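Long-range contacts in scytovirin (Scytonema varium, PDB 2QSK), which binds carbohydrate as an antiviral lectin and inhibits HIV-1 fusion and infection of cells: residues G1-C7 with G91-A95; P17-S21 with C32-C38; Q25-R30 with C38-R43; K50-W56 with S71-A77. All coordinates share one frame; numbering follows the deposited sequence.

Contact 1 (G1-C7 with G91-A95); sequences GSGPTYC and GHAAA
Ser2 receives the C-terminal carboxylate of Ala95 with both its backbone and its side chain. Ser2 N donates to Ala95 OXT at 2.8 Å, while Ser2 OG points to Ala95 O at a very short 2.5 Å, a length best treated with caution. The same carboxylate lies against Tyr6: OXT sits 3.6 Å above one face of the ring, offset toward the rim, and the carbonyls of Ala93 and Ala94 come to the ring edge. With CG anti to the backbone N (chi1 -178°), the Tyr6 ring is carried alongside residues 93-95, and its OH is fixed beyond them by the carbonyl of Lys24. At the other end, Ala93 N bonds to Thr5 O (3.1 Å). Cys7 SG rests over a face of the His92 imidazole, 3.5 Å from the centroid and 23° off the normal. Water joins the segments twice, from Thr5 OG1 to Gly91 O and from Cys7 N to Ala93 O. Farther out, Pro52 O and Asp75 OD1 each bond to a nitrogen of His92, which holds the ring under the sulfur of the Cys7–Cys55 disulfide. Two such acceptors are consistent with a doubly protonated, positively charged imidazole.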
loop_
_atom_site.group_PDB
_atom_site.type_symbol
_atom_site.label_atom_id
_atom_site.label_comp_id
_atom_site.label_asym_id
_atom_site.label_seq_id
_atom_site.Cartn_x
_atom_site.Cartn_y
_atom_site.Cartn_z
ATOM N N GLY A 1 -0.610 8.130 -6.666
ATOM C CA GLY A 1 -2.066 8.167 -6.885
ATOM C C GLY A 1 -2.688 9.413 -6.287
ATOM O O GLY A 1 -2.041 10.472 -6.230
ATOM N N SER A 2 -3.932 9.295 -5.850
ATOM C CA SER A 2 -4.715 10.464 -5.492
ATOM C C SER A 2 -4.320 11.108 -4.178
ATOM O O SER A 2 -4.593 12.298 -3.979
ATOM C CB SER A 2 -6.202 10.119 -5.467
ATOM O OG SER A 2 -6.459 9.108 -4.507
ATOM N N GLY A 3 -3.760 10.339 -3.243
ATOM C CA GLY A 3 -3.540 10.839 -1.911
ATOM C C GLY A 3 -3.001 9.739 -1.025
ATOM O O GLY A 3 -2.761 8.605 -1.489
ATOM N N PRO A 4 -2.777 10.042 0.256
ATOM C CA PRO A 4 -2.038 9.123 1.137
ATOM C C PRO A 4 -2.721 7.795 1.426
ATOM O O PRO A 4 -2.045 6.867 1.887
ATOM C CB PRO A 4 -1.861 9.941 2.414
ATOM C CG PRO A 4 -2.975 10.951 2.379
ATOM C CD PRO A 4 -3.124 11.308 0.927
ATOM N N THR A 5 -4.028 7.684 1.190
ATOM C CA THR A 5 -4.718 6.407 1.390
ATOM C C THR A 5 -4.639 5.493 0.172
ATOM O O THR A 5 -5.154 4.370 0.229
ATOM C CB THR A 5 -6.210 6.576 1.776
ATOM O OG1 THR A 5 -6.967 7.005 0.645
ATOM C CG2 THR A 5 -6.389 7.525 2.962
ATOM N N TYR A 6 -4.013 5.942 -0.919
ATOM C CA TYR A 6 -3.748 5.081 -2.068
ATOM C C TYR A 6 -2.440 4.329 -1.814
ATOM O O TYR A 6 -1.417 4.951 -1.523
ATOM C CB TYR A 6 -3.622 5.908 -3.341
ATOM C CG TYR A 6 -3.392 5.036 -4.560
ATOM C CD1 TYR A 6 -4.403 4.206 -5.040
ATOM C CD2 TYR A 6 -2.156 5.015 -5.205
ATOM C CE1 TYR A 6 -4.199 3.383 -6.124
ATOM C CE2 TYR A 6 -1.962 4.219 -6.315
ATOM C CZ TYR A 6 -2.969 3.395 -6.761
ATOM O OH TYR A 6 -2.807 2.562 -7.857
ATOM N N CYS A 7 -2.470 2.992 -1.916
ATOM C CA CYS A 7 -1.288 2.176 -1.635
ATOM C C CYS A 7 -0.839 1.440 -2.881
ATOM O O CYS A 7 -1.627 0.727 -3.505
ATOM C CB CYS A 7 -1.536 1.182 -0.515
ATOM S SG CYS A 7 -1.632 1.886 1.138
ATOM N N GLY A 91 -9.715 0.149 3.484
ATOM C CA GLY A 91 -10.041 1.572 3.469
ATOM C C GLY A 91 -9.207 2.401 2.505
ATOM O O GLY A 91 -9.225 3.625 2.595
ATOM N N HIS A 92 -8.484 1.770 1.581
ATOM C CA HIS A 92 -7.643 2.499 0.642
ATOM C C HIS A 92 -8.459 3.094 -0.491
ATOM O O HIS A 92 -9.503 2.581 -0.880
ATOM C CB HIS A 92 -6.579 1.594 0.042
ATOM C CG HIS A 92 -5.613 1.057 1.050
ATOM N ND1 HIS A 92 -5.122 1.818 2.092
ATOM C CD2 HIS A 92 -5.025 -0.154 1.164
ATOM C CE1 HIS A 92 -4.282 1.095 2.805
ATOM N NE2 HIS A 92 -4.201 -0.102 2.260
ATOM N N ALA A 93 -7.972 4.193 -1.033
ATOM C CA ALA A 93 -8.526 4.768 -2.241
ATOM C C ALA A 93 -8.314 3.810 -3.423
ATOM O O ALA A 93 -7.294 3.131 -3.513
ATOM C CB ALA A 93 -7.843 6.097 -2.525
ATOM N N ALA A 94 -9.265 3.791 -4.351
ATOM C CA ALA A 94 -9.170 2.939 -5.551
ATOM C C ALA A 94 -8.155 3.437 -6.581
ATOM O O ALA A 94 -7.655 2.669 -7.407
ATOM C CB ALA A 94 -10.539 2.781 -6.208
ATOM N N ALA A 95 -7.873 4.728 -6.534
ATOM C CA ALA A 95 -6.904 5.374 -7.407
ATOM C C ALA A 95 -6.301 6.549 -6.652
ATOM O O ALA A 95 -6.895 6.921 -5.618
ATOM C CB ALA A 95 -7.579 5.864 -8.677
ATOM O OXT ALA A 95 -5.257 7.087 -7.071
HETATM O O HOH W 1 -9.547 6.303 1.205
HETATM O O HOH W 2 -4.788 1.511 -2.847
#

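Contact 2 (P17-S21 with C32-C38); sequences PNRCS and CSSSGFC
Arg19 lays its side chain across Phe37, beginning with CB, which passes 3.7 Å from Gly36 O. The chain then folds at chi2 and chi3 (-50° and -61°), bringing CD over the phenyl face, 3.3 Å from Phe37 CE1. NE follows above the middle of the ring and spends its hydrogen on Gly36 O at 2.9 Å, in an almost straight bond lying near the guanidinium plane. CZ stands 3.6 Å from the centroid of the Phe37 ring, and guanidinium and phenyl are essentially parallel, a stacked cation-pi pair. NH2 reaches over CE2 and donates to Ser35 O at 3.1 Å. Gly36 O also accepts from Cys20 N, on the face of its carbonyl plane opposite to Arg19 NE. This bond and that from Cys38 N to Asn18 O (2.9 Å) flank Arg19 and Phe37, a non-hydrogen-bonded antiparallel pair in a single bridge. The Cys20–Cys32 disulfide links residues 17-21 to the start of the hairpin turn segment. Asn18 turns its ND2 elsewhere, to Glu10 and a glycerol. A type I turn, Ser33 to Gly36, tips the beta hairpin; bridge and disulfide fix loop 17-21 to it, as disulfides do in small domains with little regular structure.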
loop_
_atom_site.group_PDB
_atom_site.type_symbol
_atom_site.label_atom_id
_atom_site.label_comp_id
_atom_site.label_asym_id
_atom_site.label_seq_id
_atom_site.Cartn_x
_atom_site.Cartn_y
_atom_site.Cartn_z
ATOM N N PRO A 17 12.047 -0.193 -10.744
ATOM C CA PRO A 17 11.517 0.421 -9.536
ATOM C C PRO A 17 11.251 1.919 -9.751
ATOM O O PRO A 17 12.074 2.643 -10.312
ATOM C CB PRO A 17 12.630 0.185 -8.509
ATOM C CG PRO A 17 13.335 -1.056 -8.990
ATOM C CD PRO A 17 13.319 -0.915 -10.491
ATOM N N ASN A 18 10.086 2.365 -9.290
ATOM C CA ASN A 18 9.747 3.781 -9.284
ATOM C C ASN A 18 9.526 4.356 -10.674
ATOM O O ASN A 18 9.401 5.580 -10.805
ATOM C CB ASN A 18 10.797 4.624 -8.528
ATOM C CG ASN A 18 11.213 4.006 -7.234
ATOM O OD1 ASN A 18 12.358 3.568 -7.082
ATOM N ND2 ASN A 18 10.271 3.911 -6.291
ATOM N N ARG A 19 9.421 3.517 -11.710
ATOM C CA ARG A 19 9.126 4.005 -13.048
ATOM C C ARG A 19 7.627 3.994 -13.287
ATOM O O ARG A 19 6.897 3.176 -12.732
ATOM C CB ARG A 19 9.831 3.151 -14.115
ATOM C CG ARG A 19 11.338 3.064 -13.930
ATOM C CD ARG A 19 12.017 4.389 -13.730
ATOM N NE ARG A 19 11.857 5.317 -14.850
ATOM C CZ ARG A 19 12.726 5.470 -15.841
ATOM N NH1 ARG A 19 13.764 4.649 -15.975
ATOM N NH2 ARG A 19 12.525 6.422 -16.749
ATOM N N CYS A 20 7.161 4.874 -14.169
ATOM C CA CYS A 20 5.726 5.005 -14.376
ATOM C C CYS A 20 5.394 5.610 -15.721
ATOM O O CYS A 20 6.186 6.358 -16.292
ATOM C CB CYS A 20 5.121 5.873 -13.262
ATOM S SG CYS A 20 5.858 7.541 -13.192
ATOM N N SER A 21 4.176 5.298 -16.164
ATOM C CA SER A 21 3.511 6.091 -17.193
ATOM C C SER A 21 2.244 6.777 -16.701
ATOM O O SER A 21 1.731 7.645 -17.404
ATOM C CB SER A 21 3.219 5.272 -18.444
ATOM O OG SER A 21 2.416 4.156 -18.126
ATOM N N CYS A 32 3.288 10.833 -11.538
ATOM C CA CYS A 32 4.262 10.451 -12.547
ATOM C C CYS A 32 4.856 11.681 -13.219
ATOM O O CYS A 32 4.139 12.571 -13.693
ATOM C CB CYS A 32 3.629 9.508 -13.569
ATOM S SG CYS A 32 4.825 8.656 -14.591
ATOM N N SER A 33 6.190 11.737 -13.245
ATOM C CA SER A 33 6.926 12.851 -13.823
ATOM C C SER A 33 7.008 12.746 -15.343
ATOM O O SER A 33 6.795 11.686 -15.942
ATOM C CB SER A 33 8.347 12.909 -13.264
ATOM O OG SER A 33 9.176 11.933 -13.902
ATOM N N SER A 34 7.416 13.845 -15.962
ATOM C CA SER A 34 7.630 13.867 -17.398
ATOM C C SER A 34 8.728 12.905 -17.834
ATOM O O SER A 34 8.753 12.503 -18.988
ATOM C CB SER A 34 7.914 15.291 -17.864
ATOM O OG SER A 34 9.027 15.813 -17.180
ATOM N N SER A 35 9.636 12.543 -16.943
ATOM C CA SER A 35 10.686 11.575 -17.304
ATOM C C SER A 35 10.360 10.148 -16.911
ATOM O O SER A 35 11.220 9.257 -17.025
ATOM C CB SER A 35 12.026 11.979 -16.760
ATOM O OG SER A 35 11.909 12.111 -15.400
ATOM N N GLY A 36 9.124 9.908 -16.495
ATOM C CA GLY A 36 8.684 8.555 -16.232
ATOM C C GLY A 36 9.155 7.991 -14.919
ATOM O O GLY A 36 9.341 6.766 -14.799
ATOM N N PHE A 37 9.326 8.853 -13.919
ATOM C CA PHE A 37 9.613 8.449 -12.549
ATOM C C PHE A 37 8.511 8.962 -11.637
ATOM O O PHE A 37 8.004 10.090 -11.808
ATOM C CB PHE A 37 10.923 9.056 -12.056
ATOM C CG PHE A 37 12.159 8.396 -12.621
ATOM C CD1 PHE A 37 12.762 7.340 -11.940
ATOM C CD2 PHE A 37 12.737 8.836 -13.796
ATOM C CE1 PHE A 37 13.906 6.735 -12.430
ATOM C CE2 PHE A 37 13.902 8.224 -14.292
ATOM C CZ PHE A 37 14.471 7.183 -13.598
ATOM N N CYS A 38 8.190 8.196 -10.609
ATOM C CA CYS A 38 7.294 8.719 -9.588
ATOM C C CYS A 38 7.977 9.829 -8.804
ATOM O O CYS A 38 9.197 9.795 -8.571
ATOM C CB CYS A 38 6.877 7.611 -8.648
ATOM S SG CYS A 38 5.858 6.342 -9.399
HETATM O O HOH W 3 10.907 7.650 -8.657
#

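Contact 3 (Q25-R30 with C38-R43); sequences QCDGAR and CQGTSR. With GOL (glycerol), chain E.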
loop_
_atom_site.group_PDB
_atom_site.type_symbol
_atom_site.label_atom_id
_atom_site.label_comp_id
_atom_site.label_asym_id
_atom_site.label_seq_id
_atom_site.Cartn_x
_atom_site.Cartn_y
_atom_site.Cartn_z
ATOM N N GLN A 25 0.537 4.272 -10.808
ATOM C CA GLN A 25 1.719 3.444 -10.555
ATOM C C GLN A 25 2.631 4.064 -9.494
ATOM O O GLN A 25 3.756 3.596 -9.284
ATOM C CB GLN A 25 2.492 3.237 -11.861
ATOM C CG GLN A 25 1.695 2.427 -12.864
ATOM C CD GLN A 25 2.304 2.509 -14.228
ATOM O OE1 GLN A 25 2.595 3.602 -14.714
ATOM N NE2 GLN A 25 2.556 1.354 -14.841
ATOM N N CYS A 26 2.142 5.108 -8.816
ATOM C CA CYS A 26 2.931 5.779 -7.799
ATOM C C CYS A 26 2.192 5.712 -6.459
ATOM O O CYS A 26 0.966 5.845 -6.385
ATOM C CB CYS A 26 3.225 7.224 -8.210
ATOM S SG CYS A 26 4.121 7.334 -9.785
ATOM N N ASP A 27 2.949 5.456 -5.403
ATOM C CA ASP A 27 2.365 5.256 -4.070
ATOM C C ASP A 27 1.805 6.551 -3.488
ATOM O O ASP A 27 2.388 7.634 -3.631
ATOM C CB ASP A 27 3.453 4.718 -3.142
ATOM C CG ASP A 27 2.925 4.177 -1.820
ATOM O OD1 ASP A 27 1.743 3.787 -1.725
ATOM O OD2 ASP A 27 3.739 4.130 -0.864
ATOM N N GLY A 28 0.696 6.423 -2.765
ATOM C CA GLY A 28 0.153 7.538 -2.017
ATOM C C GLY A 28 -0.138 8.726 -2.917
ATOM O O GLY A 28 -0.729 8.605 -3.975
ATOM N N ALA A 29 0.325 9.894 -2.453
ATOM C CA ALA A 29 0.138 11.169 -3.158
ATOM C C ALA A 29 1.183 11.406 -4.248
ATOM O O ALA A 29 1.192 12.497 -4.842
ATOM C CB ALA A 29 0.169 12.316 -2.135
ATOM N N ARG A 30 2.066 10.446 -4.545
ATOM C CA ARG A 30 3.059 10.642 -5.616
ATOM C C ARG A 30 2.387 10.614 -6.981
ATOM O O ARG A 30 1.345 10.001 -7.182
ATOM C CB ARG A 30 4.158 9.582 -5.483
ATOM C CG ARG A 30 5.052 9.866 -4.300
ATOM C CD ARG A 30 5.905 8.713 -3.870
ATOM N NE ARG A 30 6.776 8.092 -4.856
ATOM C CZ ARG A 30 8.044 8.428 -5.083
ATOM N NH1 ARG A 30 8.794 7.585 -5.764
ATOM N NH2 ARG A 30 8.586 9.557 -4.630
ATOM N N CYS A 38 8.190 8.196 -10.609
ATOM C CA CYS A 38 7.294 8.719 -9.588
ATOM C C CYS A 38 7.977 9.829 -8.804
ATOM O O CYS A 38 9.197 9.795 -8.571
ATOM C CB CYS A 38 6.877 7.611 -8.648
ATOM S SG CYS A 38 5.858 6.342 -9.399
ATOM N N GLN A 39 7.194 10.826 -8.394
ATOM C CA GLN A 39 7.764 11.974 -7.692
ATOM C C GLN A 39 6.769 12.458 -6.633
ATOM O O GLN A 39 5.557 12.277 -6.730
ATOM C CB GLN A 39 8.170 13.106 -8.619
ATOM C CG GLN A 39 7.012 13.818 -9.316
ATOM C CD GLN A 39 7.443 14.871 -10.357
ATOM O OE1 GLN A 39 6.761 15.078 -11.352
ATOM N NE2 GLN A 39 8.558 15.519 -10.122
ATOM N N GLY A 40 7.336 13.098 -5.618
ATOM C CA GLY A 40 6.573 13.626 -4.491
ATOM C C GLY A 40 6.734 12.770 -3.258
ATOM O O GLY A 40 7.566 11.867 -3.191
ATOM N N THR A 41 5.888 13.048 -2.271
ATOM C CA THR A 41 5.883 12.337 -0.996
ATOM C C THR A 41 4.616 11.494 -0.927
ATOM O O THR A 41 3.513 11.994 -1.108
ATOM C CB THR A 41 5.945 13.317 0.191
ATOM O OG1 THR A 41 7.171 14.042 0.103
ATOM C CG2 THR A 41 5.862 12.577 1.523
ATOM N N SER A 42 4.757 10.207 -0.661
ATOM C CA SER A 42 3.584 9.339 -0.634
ATOM C C SER A 42 2.612 9.733 0.477
ATOM O O SER A 42 1.401 9.827 0.239
ATOM C CB SER A 42 3.999 7.886 -0.465
ATOM O OG SER A 42 4.776 7.713 0.694
ATOM N N ARG A 43 3.148 9.934 1.675
ATOM C CA ARG A 43 2.339 10.209 2.871
ATOM C C ARG A 43 3.307 10.578 3.980
ATOM O O ARG A 43 4.482 10.239 3.918
ATOM C CB ARG A 43 1.492 8.985 3.295
ATOM C CG ARG A 43 2.333 7.769 3.618
ATOM C CD ARG A 43 1.480 6.525 3.838
ATOM N NE ARG A 43 0.735 6.138 2.650
ATOM C CZ ARG A 43 1.260 5.498 1.603
ATOM N NH1 ARG A 43 2.536 5.112 1.601
ATOM N NH2 ARG A 43 0.512 5.271 0.524
HETATM C C1 GOL E . 6.916 5.641 -1.834
HETATM O O1 GOL E . 6.094 5.535 -0.663
HETATM C C2 GOL E . 8.090 4.657 -1.794
HETATM O O2 GOL E . 7.618 3.359 -1.505
HETATM C C3 GOL E . 8.829 4.676 -3.129
HETATM O O3 GOL E . 9.823 3.666 -3.209
HETATM O O HOH W 4 3.184 14.377 -5.327
HETATM O O HOH W 5 3.367 14.447 -3.370
HETATM O O HOH W 6 10.936 7.935 -7.593
#
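Asp27 and Arg43 meet at about a right angle, the arginine gripping the carboxylate end-on through NH1 and NH2. Arg43 NH1 donates to Asp27 OD2 at 2.9 Å and Arg43 NH2 to Asp27 OD1 at 3.0 Å, both nearly straight. Each acceptor lies close to the guanidinium plane, yet each is met from above the carboxylate plane, because the two flat groups are turned 51° against each other. CG of Asp27, anti to the backbone N (chi1 -167°), carries the acid to this meeting. OD2 also takes a bond from O1 of a glycerol, 2.7 Å away, and Ser42 OG donates to that same O1. Asp46 adds a second salt bridge to Arg43, and Trp8 N a further bond to Asp27, so the charge pair is knitted into a wider network.

Arg30 is oriented differently. Its guanidinium lies with one face over the backbone from Cys38 to Gln39, and its NH2 reaches Gly40 O at its edge, 2.9 Å away. NE forms a salt bridge with Glu10. Ala29 N bonds to Ser42 O at 2.9 Å. The Cys26–Cys38 disulfide is made on the second strand of the hairpin. Adjacent residues Cys26 and Asp27 thus reach the two ends of residues 38-43, while the bonds of Ala29 N and Arg30 NH2 hold the rest of the type II' turn from Asp27 to Arg30, with Gly28 at positive phi. The salt bridge is a feature of this site; the disulfide does the work of a core, as in small cystine-rich domains with little helix or strand.

Contact 4 (K50-W56 with S71-A77); sequences KGPTYCW and SKQCDGA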
loop_
_atom_site.group_PDB
_atom_site.type_symbol
_atom_site.label_atom_id
_atom_site.label_comp_id
_atom_site.label_asym_id
_atom_site.label_seq_id
_atom_site.Cartn_x
_atom_site.Cartn_y
_atom_site.Cartn_z
ATOM N N LYS A 50 -1.862 2.478 11.770
ATOM C CA LYS A 50 -2.957 1.620 11.338
ATOM C C LYS A 50 -4.157 2.472 10.953
ATOM O O LYS A 50 -4.502 3.428 11.669
ATOM C CB LYS A 50 -3.340 0.598 12.411
ATOM C CG LYS A 50 -2.400 -0.576 12.488
ATOM C CD LYS A 50 -2.481 -1.512 11.286
ATOM C CE LYS A 50 -3.822 -2.209 11.137
ATOM N NZ LYS A 50 -3.860 -3.017 9.896
ATOM N N GLY A 51 -4.794 2.100 9.850
ATOM C CA GLY A 51 -5.860 2.875 9.259
ATOM C C GLY A 51 -5.636 2.965 7.757
ATOM O O GLY A 51 -4.797 2.240 7.201
ATOM N N PRO A 52 -6.424 3.810 7.086
ATOM C CA PRO A 52 -6.406 3.855 5.635
ATOM C C PRO A 52 -5.094 4.250 4.957
ATOM O O PRO A 52 -4.985 4.045 3.744
ATOM C CB PRO A 52 -7.538 4.830 5.300
ATOM C CG PRO A 52 -8.440 4.813 6.513
ATOM C CD PRO A 52 -7.487 4.664 7.651
ATOM N N THR A 53 -4.125 4.802 5.697
ATOM C CA THR A 53 -2.821 5.101 5.101
ATOM C C THR A 53 -1.771 4.043 5.375
ATOM O O THR A 53 -0.635 4.218 4.927
ATOM C CB THR A 53 -2.276 6.500 5.492
ATOM O OG1 THR A 53 -1.796 6.488 6.837
ATOM C CG2 THR A 53 -3.322 7.584 5.291
ATOM N N TYR A 54 -2.133 2.942 6.059
ATOM C CA TYR A 54 -1.212 1.871 6.352
ATOM C C TYR A 54 -1.178 0.902 5.164
ATOM O O TYR A 54 -2.205 0.333 4.799
ATOM C CB TYR A 54 -1.655 1.120 7.598
ATOM C CG TYR A 54 -0.679 0.067 8.055
ATOM C CD1 TYR A 54 0.510 0.424 8.659
ATOM C CD2 TYR A 54 -0.944 -1.306 7.896
ATOM C CE1 TYR A 54 1.412 -0.532 9.104
ATOM C CE2 TYR A 54 -0.058 -2.269 8.344
ATOM C CZ TYR A 54 1.131 -1.872 8.937
ATOM O OH TYR A 54 2.051 -2.787 9.374
ATOM N N CYS A 55 0.001 0.735 4.559
ATOM C CA CYS A 55 0.158 -0.129 3.377
ATOM C C CYS A 55 0.878 -1.417 3.761
ATOM O O CYS A 55 1.989 -1.381 4.283
ATOM C CB CYS A 55 0.941 0.565 2.291
ATOM S SG CYS A 55 0.304 2.149 1.740
ATOM N N TRP A 56 0.245 -2.555 3.486
ATOM C CA TRP A 56 0.856 -3.848 3.800
ATOM C C TRP A 56 0.395 -4.885 2.785
ATOM O O TRP A 56 -0.800 -5.004 2.534
ATOM C CB TRP A 56 0.467 -4.292 5.211
ATOM C CG TRP A 56 1.176 -5.518 5.631
ATOM C CD1 TRP A 56 0.728 -6.794 5.513
ATOM C CD2 TRP A 56 2.466 -5.599 6.221
ATOM N NE1 TRP A 56 1.652 -7.675 6.000
ATOM C CE2 TRP A 56 2.731 -6.969 6.443
ATOM C CE3 TRP A 56 3.428 -4.654 6.591
ATOM C CZ2 TRP A 56 3.914 -7.418 7.011
ATOM C CZ3 TRP A 56 4.599 -5.107 7.165
ATOM C CH2 TRP A 56 4.830 -6.473 7.370
ATOM N N SER A 71 -2.361 -7.384 13.995
ATOM C CA SER A 71 -3.030 -6.536 13.023
ATOM C C SER A 71 -2.067 -5.709 12.149
ATOM O O SER A 71 -2.479 -5.188 11.108
ATOM C CB SER A 71 -4.079 -5.663 13.719
ATOM O OG SER A 71 -5.118 -6.477 14.282
ATOM N N LYS A 72 -0.798 -5.612 12.534
ATOM C CA LYS A 72 0.187 -4.956 11.679
ATOM C C LYS A 72 0.601 -5.804 10.475
ATOM O O LYS A 72 1.271 -5.319 9.571
ATOM C CB LYS A 72 1.377 -4.440 12.487
ATOM C CG LYS A 72 0.965 -3.185 13.275
ATOM C CD LYS A 72 2.103 -2.438 13.925
ATOM C CE LYS A 72 1.567 -1.199 14.669
ATOM N NZ LYS A 72 2.472 -0.708 15.741
ATOM N N GLN A 73 0.128 -7.047 10.414
ATOM C CA GLN A 73 0.279 -7.905 9.234
ATOM C C GLN A 73 -0.950 -7.818 8.306
ATOM O O GLN A 73 -1.074 -8.606 7.371
ATOM C CB GLN A 73 0.500 -9.362 9.666
ATOM C CG GLN A 73 1.768 -9.566 10.446
ATOM C CD GLN A 73 1.802 -10.923 11.083
ATOM O OE1 GLN A 73 0.807 -11.370 11.670
ATOM N NE2 GLN A 73 2.951 -11.582 11.013
ATOM N N CYS A 74 -1.817 -6.838 8.557
ATOM C CA CYS A 74 -3.025 -6.663 7.754
ATOM C C CYS A 74 -3.032 -5.270 7.135
ATOM O O CYS A 74 -2.586 -4.282 7.757
ATOM C CB CYS A 74 -4.270 -6.890 8.604
ATOM S SG CYS A 74 -4.319 -8.552 9.322
ATOM N N ASP A 75 -3.493 -5.208 5.904
ATOM C CA ASP A 75 -3.464 -3.969 5.129
ATOM C C ASP A 75 -4.451 -2.937 5.669
ATOM O O ASP A 75 -5.580 -3.272 6.065
ATOM C CB ASP A 75 -3.801 -4.315 3.679
ATOM C CG ASP A 75 -3.493 -3.219 2.691
ATOM O OD1 ASP A 75 -2.698 -2.303 2.985
ATOM O OD2 ASP A 75 -4.077 -3.306 1.572
ATOM N N GLY A 76 -4.047 -1.664 5.641
ATOM C CA GLY A 76 -4.950 -0.575 5.966
ATOM C C GLY A 76 -5.544 -0.697 7.353
ATOM O O GLY A 76 -4.841 -0.920 8.334
ATOM N N ALA A 77 -6.872 -0.552 7.400
ATOM C CA ALA A 77 -7.642 -0.648 8.632
ATOM C C ALA A 77 -7.965 -2.100 9.003
ATOM O O ALA A 77 -8.572 -2.324 10.068
ATOM C CB ALA A 77 -8.922 0.174 8.524
#
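Lys50 drives its ammonium into a ring of backbone carbonyls, the tightest part of the interface. Bends at chi2 and chi3 (-70° and -64°) fold the chain back so that NZ donates to Ser71 O, Cys74 O and Gly76 O, each 2.8 Å away. Arg78 O is a fourth acceptor around NZ, so at least one hydrogen must be shared. Ser71 O is itself shared: Cys74 N comes to the opposite face of its plane. Beside the lysine, whose CD lies 3.7 Å above one face of the Tyr54 ring, Tyr54 turns an edge to the other segment. Its OH donates to Lys72 O at 2.7 Å along a lone pair, and Cys74 O and Gly76 N lie near the ring plane. Gly76 N in turn donates to Tyr54 O. Trp56 N donates to Asp75 OD1 at 3.0 Å, from above the carboxylate plane.

The sequence from Gly51 onward repeats that from Gly3, and the two halves of scytovirin are evidently duplicated disulfide-rich domains. In the first half, the carbonyls of Cys26, Gly28 and Arg30, counterparts of Cys74, Gly76 and Arg78, bind the N-terminal amine of Gly1, whose place Lys50 NZ takes here.

The exposed side rests on the flat contact of an indole face, with few bonds across it. Trp56 lies over the backbone of Lys72 and Gln73: Lys72 O is 3.6 Å above the plane, and Gln73 CA makes a CH-pi contact with the five-membered ring, 3.9 Å from its centroid. Trp56 NE1 bonds outside the segments, to Asn61 OD1. The aliphatic chain of Lys72 starts beside Tyr54 OH and then runs outward, extended, away from residues 50-56.

Contact 1 joins the two ends of the 95-residue chain, and the other three fall between them in sequence. Contacts 2 and 3 alternate their segments, share Cys38 and lie with centres 10 Å apart around the hairpin of strands 31-32 and 38-39. Contact 4 follows in the second half, its centre 25 Å from that of contact 2 on the opposite side of the chain's centre, with about 13 Å between nearest atoms. Contact 1 bridges the halves: the Cys7–Cys55 disulfide and the His92–Asp75 bond tie it to contact 4, while Arg43 of contact 3 bonds to Pro4 O. The C-terminal tail of the second half therefore returns to the first, fastening what appear to be two duplicated halves into one elongated protein.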